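Local coordinates for ADP-ribosylating toxin CARDS (Mycoplasma pneumoniae, PDB 4TLV), which transfers ADP-ribose from NAD(+) to multiple target proteins and causes vacuolation of mammalian cells as the main virulence factor of its bacterium, at residues A[97-105]-A[522-531]. Residues are numbered along the deposited sequence; the frame is centred on the assembly and turned at random.
With GOL (glycerol), chain J.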
loop_
_atom_site.group_PDB
_atom_site.type_symbol
_atom_site.label_atom_id
_atom_site.label_comp_id
_atom_site.label_asym_id
_atom_site.label_seq_id
_atom_site.Cartn_x
_atom_site.Cartn_y
_atom_site.Cartn_z
ATOM N N GLU A 97 13.262 -4.495 -1.257
ATOM C CA GLU A 97 14.077 -3.311 -0.986
ATOM C C GLU A 97 15.501 -3.674 -0.547
ATOM O O GLU A 97 16.473 -2.974 -0.858
ATOM C CB GLU A 97 13.433 -2.448 0.091
ATOM C CG GLU A 97 12.112 -1.808 -0.344
ATOM C CD GLU A 97 12.255 -1.002 -1.614
ATOM O OE1 GLU A 97 12.968 0.038 -1.594
ATOM O OE2 GLU A 97 11.660 -1.406 -2.638
ATOM N N ASN A 98 15.613 -4.754 0.210
ATOM C CA ASN A 98 16.910 -5.233 0.653
ATOM C C ASN A 98 17.735 -5.677 -0.560
ATOM O O ASN A 98 18.922 -5.342 -0.679
ATOM C CB ASN A 98 16.745 -6.367 1.693
ATOM C CG ASN A 98 18.065 -6.776 2.327
ATOM O OD1 ASN A 98 18.739 -5.964 2.955
ATOM N ND2 ASN A 98 18.446 -8.042 2.147
ATOM N N LEU A 99 17.098 -6.396 -1.471
ATOM C CA LEU A 99 17.751 -6.838 -2.706
ATOM C C LEU A 99 18.186 -5.651 -3.582
ATOM O O LEU A 99 19.271 -5.670 -4.168
ATOM C CB LEU A 99 16.855 -7.814 -3.481
ATOM C CG LEU A 99 16.612 -9.168 -2.797
ATOM C CD1 LEU A 99 15.747 -10.046 -3.657
ATOM C CD2 LEU A 99 17.932 -9.879 -2.465
ATOM N N LEU A 100 17.361 -4.610 -3.643
ATOM C CA LEU A 100 17.737 -3.399 -4.371
ATOM C C LEU A 100 19.004 -2.790 -3.765
ATOM O O LEU A 100 19.954 -2.473 -4.477
ATOM C CB LEU A 100 16.604 -2.371 -4.347
ATOM C CG LEU A 100 17.013 -1.032 -4.973
ATOM C CD1 LEU A 100 17.251 -1.175 -6.473
ATOM C CD2 LEU A 100 15.920 0.014 -4.668
ATOM N N ASP A 101 18.997 -2.625 -2.447
ATOM C CA ASP A 101 20.152 -2.138 -1.706
ATOM C C ASP A 101 21.403 -2.954 -2.073
ATOM O O ASP A 101 22.398 -2.400 -2.517
ATOM C CB ASP A 101 19.847 -2.244 -0.211
ATOM C CG ASP A 101 21.006 -1.831 0.673
ATOM O OD1 ASP A 101 21.836 -0.998 0.252
ATOM O OD2 ASP A 101 21.060 -2.323 1.824
ATOM N N LEU A 102 21.342 -4.271 -1.908
ATOM C CA LEU A 102 22.491 -5.112 -2.231
ATOM C C LEU A 102 22.955 -4.922 -3.685
ATOM O O LEU A 102 24.154 -4.823 -3.949
ATOM C CB LEU A 102 22.197 -6.577 -1.931
ATOM C CG LEU A 102 21.937 -6.873 -0.443
ATOM C CD1 LEU A 102 21.376 -8.246 -0.286
ATOM C CD2 LEU A 102 23.209 -6.700 0.387
ATOM N N MET A 103 22.012 -4.874 -4.624
ATOM C CA MET A 103 22.344 -4.643 -6.025
ATOM C C MET A 103 23.024 -3.293 -6.253
ATOM O O MET A 103 23.986 -3.211 -7.011
ATOM C CB MET A 103 21.113 -4.800 -6.928
ATOM C CG MET A 103 20.598 -6.236 -6.976
ATOM S SD MET A 103 19.312 -6.463 -8.215
ATOM C CE MET A 103 18.220 -5.105 -7.811
ATOM N N ARG A 104 22.540 -2.235 -5.605
ATOM C CA ARG A 104 23.154 -0.925 -5.796
ATOM C C ARG A 104 24.552 -0.872 -5.172
ATOM O O ARG A 104 25.412 -0.141 -5.651
ATOM C CB ARG A 104 22.311 0.202 -5.195
ATOM C CG ARG A 104 20.934 0.399 -5.832
ATOM C CD ARG A 104 20.967 0.476 -7.363
ATOM N NE ARG A 104 21.833 1.538 -7.901
ATOM C CZ ARG A 104 21.959 1.798 -9.201
ATOM N NH1 ARG A 104 21.271 1.094 -10.084
ATOM N NH2 ARG A 104 22.769 2.764 -9.625
ATOM N N GLN A 105 24.762 -1.618 -4.088
ATOM C CA GLN A 105 26.062 -1.617 -3.411
ATOM C C GLN A 105 26.992 -2.642 -4.053
ATOM O O GLN A 105 28.118 -2.827 -3.602
ATOM C CB GLN A 105 25.916 -1.903 -1.903
ATOM C CG GLN A 105 25.102 -0.861 -1.123
ATOM C CD GLN A 105 25.476 -0.798 0.354
ATOM O OE1 GLN A 105 26.629 -0.529 0.697
ATOM N NE2 GLN A 105 24.501 -1.032 1.236
ATOM N N GLU A 522 20.174 10.208 -11.964
ATOM C CA GLU A 522 20.422 9.450 -10.740
ATOM C C GLU A 522 20.810 10.293 -9.531
ATOM O O GLU A 522 20.769 9.804 -8.410
ATOM C CB GLU A 522 21.433 8.330 -10.986
ATOM C CG GLU A 522 20.943 7.323 -12.004
ATOM C CD GLU A 522 21.846 6.123 -12.107
ATOM O OE1 GLU A 522 22.832 6.063 -11.353
ATOM O OE2 GLU A 522 21.571 5.244 -12.943
ATOM N N ASN A 523 21.170 11.558 -9.749
ATOM C CA ASN A 523 21.436 12.453 -8.624
ATOM C C ASN A 523 20.188 12.826 -7.834
ATOM O O ASN A 523 20.285 13.413 -6.767
ATOM C CB ASN A 523 22.152 13.717 -9.087
ATOM C CG ASN A 523 23.541 13.432 -9.576
ATOM O OD1 ASN A 523 24.365 12.901 -8.835
ATOM N ND2 ASN A 523 23.816 13.780 -10.829
ATOM N N PHE A 524 19.019 12.464 -8.349
ATOM C CA PHE A 524 17.782 12.671 -7.593
ATOM C C PHE A 524 17.245 11.337 -7.064
ATOM O O PHE A 524 16.175 11.310 -6.440
ATOM C CB PHE A 524 16.694 13.302 -8.473
ATOM C CG PHE A 524 16.879 14.783 -8.735
ATOM C CD1 PHE A 524 16.431 15.722 -7.823
ATOM C CD2 PHE A 524 17.452 15.224 -9.918
ATOM C CE1 PHE A 524 16.581 17.080 -8.066
ATOM C CE2 PHE A 524 17.609 16.582 -10.173
ATOM C CZ PHE A 524 17.171 17.509 -9.249
ATOM N N LYS A 525 17.961 10.245 -7.341
ATOM C CA LYS A 525 17.533 8.902 -6.909
ATOM C C LYS A 525 18.265 8.383 -5.671
ATOM O O LYS A 525 19.497 8.428 -5.605
ATOM C CB LYS A 525 17.670 7.906 -8.069
ATOM C CG LYS A 525 16.865 8.316 -9.298
ATOM C CD LYS A 525 16.756 7.185 -10.287
ATOM C CE LYS A 525 15.789 7.568 -11.412
ATOM N NZ LYS A 525 15.774 6.502 -12.436
ATOM N N TRP A 526 17.497 7.858 -4.710
ATOM C CA TRP A 526 18.038 7.403 -3.432
ATOM C C TRP A 526 17.490 6.026 -3.062
ATOM O O TRP A 526 16.416 5.632 -3.516
ATOM C CB TRP A 526 17.690 8.400 -2.326
ATOM C CG TRP A 526 18.151 9.771 -2.631
ATOM C CD1 TRP A 526 17.496 10.712 -3.377
ATOM C CD2 TRP A 526 19.385 10.363 -2.226
ATOM N NE1 TRP A 526 18.253 11.857 -3.462
ATOM C CE2 TRP A 526 19.416 11.673 -2.756
ATOM C CE3 TRP A 526 20.469 9.919 -1.460
ATOM C CZ2 TRP A 526 20.488 12.546 -2.541
ATOM C CZ3 TRP A 526 21.542 10.794 -1.243
ATOM C CH2 TRP A 526 21.540 12.086 -1.787
ATOM N N TYR A 527 18.230 5.300 -2.231
ATOM C CA TYR A 527 17.737 4.026 -1.708
ATOM C C TYR A 527 18.154 3.845 -0.258
ATOM O O TYR A 527 19.086 4.501 0.223
ATOM C CB TYR A 527 18.212 2.850 -2.569
ATOM C CG TYR A 527 19.709 2.651 -2.550
ATOM C CD1 TYR A 527 20.545 3.412 -3.365
ATOM C CD2 TYR A 527 20.292 1.704 -1.712
ATOM C CE1 TYR A 527 21.934 3.224 -3.344
ATOM C CE2 TYR A 527 21.670 1.510 -1.684
ATOM C CZ TYR A 527 22.482 2.275 -2.501
ATOM O OH TYR A 527 23.848 2.079 -2.468
ATOM N N PHE A 528 17.442 2.967 0.446
ATOM C CA PHE A 528 17.668 2.749 1.871
ATOM C C PHE A 528 18.471 1.470 2.090
ATOM O O PHE A 528 18.334 0.509 1.319
ATOM C CB PHE A 528 16.322 2.653 2.606
ATOM C CG PHE A 528 15.472 3.894 2.466
ATOM C CD1 PHE A 528 14.708 4.101 1.325
ATOM C CD2 PHE A 528 15.449 4.848 3.477
ATOM C CE1 PHE A 528 13.934 5.249 1.182
ATOM C CE2 PHE A 528 14.679 6.004 3.350
ATOM C CZ PHE A 528 13.923 6.207 2.201
ATOM N N SER A 529 19.304 1.474 3.131
ATOM C CA SER A 529 20.180 0.338 3.460
ATOM C C SER A 529 20.098 0.001 4.929
ATOM O O SER A 529 20.182 0.888 5.777
ATOM C CB SER A 529 21.653 0.660 3.157
ATOM O OG SER A 529 21.834 1.035 1.810
ATOM N N ARG A 530 19.969 -1.285 5.237
ATOM C CA ARG A 530 19.985 -1.738 6.618
ATOM C C ARG A 530 21.419 -1.894 7.132
ATOM O O ARG A 530 21.682 -1.667 8.299
ATOM C CB ARG A 530 19.214 -3.071 6.764
ATOM C CG ARG A 530 17.711 -2.968 6.437
ATOM C CD ARG A 530 17.082 -4.360 6.336
ATOM N NE ARG A 530 17.199 -5.069 7.614
ATOM C CZ ARG A 530 16.300 -5.014 8.593
ATOM N NH1 ARG A 530 15.180 -4.312 8.438
ATOM N NH2 ARG A 530 16.512 -5.681 9.720
ATOM N N ASP A 531 22.328 -2.274 6.236
ATOM C CA ASP A 531 23.725 -2.549 6.573
ATOM C C ASP A 531 23.835 -3.341 7.881
ATOM O O ASP A 531 23.180 -4.365 8.026
ATOM C CB ASP A 531 24.562 -1.256 6.582
ATOM C CG ASP A 531 24.629 -0.582 5.191
ATOM O OD1 ASP A 531 24.777 -1.290 4.172
ATOM O OD2 ASP A 531 24.536 0.657 5.116
HETATM C C1 GOL J . 22.443 0.174 -14.141
HETATM O O1 GOL J . 21.686 -0.916 -13.656
HETATM C C2 GOL J . 21.600 1.446 -14.163
HETATM O O2 GOL J . 20.674 1.437 -13.099
HETATM C C3 GOL J . 22.508 2.654 -13.999
HETATM O O3 GOL J . 22.800 2.849 -12.633
HETATM O O HOH W 1 15.293 1.719 -1.055
HETATM O O HOH W 2 16.340 -0.202 -0.087
HETATM O O HOH W 3 18.941 -3.212 3.146
HETATM O O HOH W 4 22.556 -3.450 3.572
#
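Tyr527 lies against helix 92-104 of the mART domain, and its ring takes Arg104 CB over one face, 3.7 Å from CB to the ring centroid, a CH-pi contact. A tyrosine suits this place: the flat ring packs against the aliphatic root of Arg104, while its hydroxyl bonds Asn552. At the ring's edge, in plane, sits Asp101 OD1, 3.2 Å from Tyr527 CE2. With CG anti to the backbone N (chi1 177°), Asp101 holds its carboxylate beside Ser529, whose OG donates to Asp101 OD1 over 2.6 Å. Gln105 NE2 reaches that same oxygen from the opposite face of the carboxylate and gives a second, nearly straight bond (166°) to Asp531 OD1. One amide thus joins two acids, and Asp531 turns its other oxygen to Arg547 and His545.

Toward Asn98 and Asp531 the contact is wetter. One water joins Asp101 OD2 to Asn98 OD1 and Arg530 N; another lies between Asp101 OD2 and Asp531. At the far end, the salt bridge from Arg104 NH2 to Glu522 OE1 is long, 3.7 Å, and a glycerol, probably from crystallisation, links the two side chains. Gln119 and Tyr549 O also hold this guanidinium. The join of mART helix to strand 526-529 of the D3 beta-trefoil combines a packed aromatic ring with a hydrogen-bonded carboxylate cluster; donors probably stabilise Asp101 as an anion, Gln105 and the bridging water offsetting repulsion from Asp531.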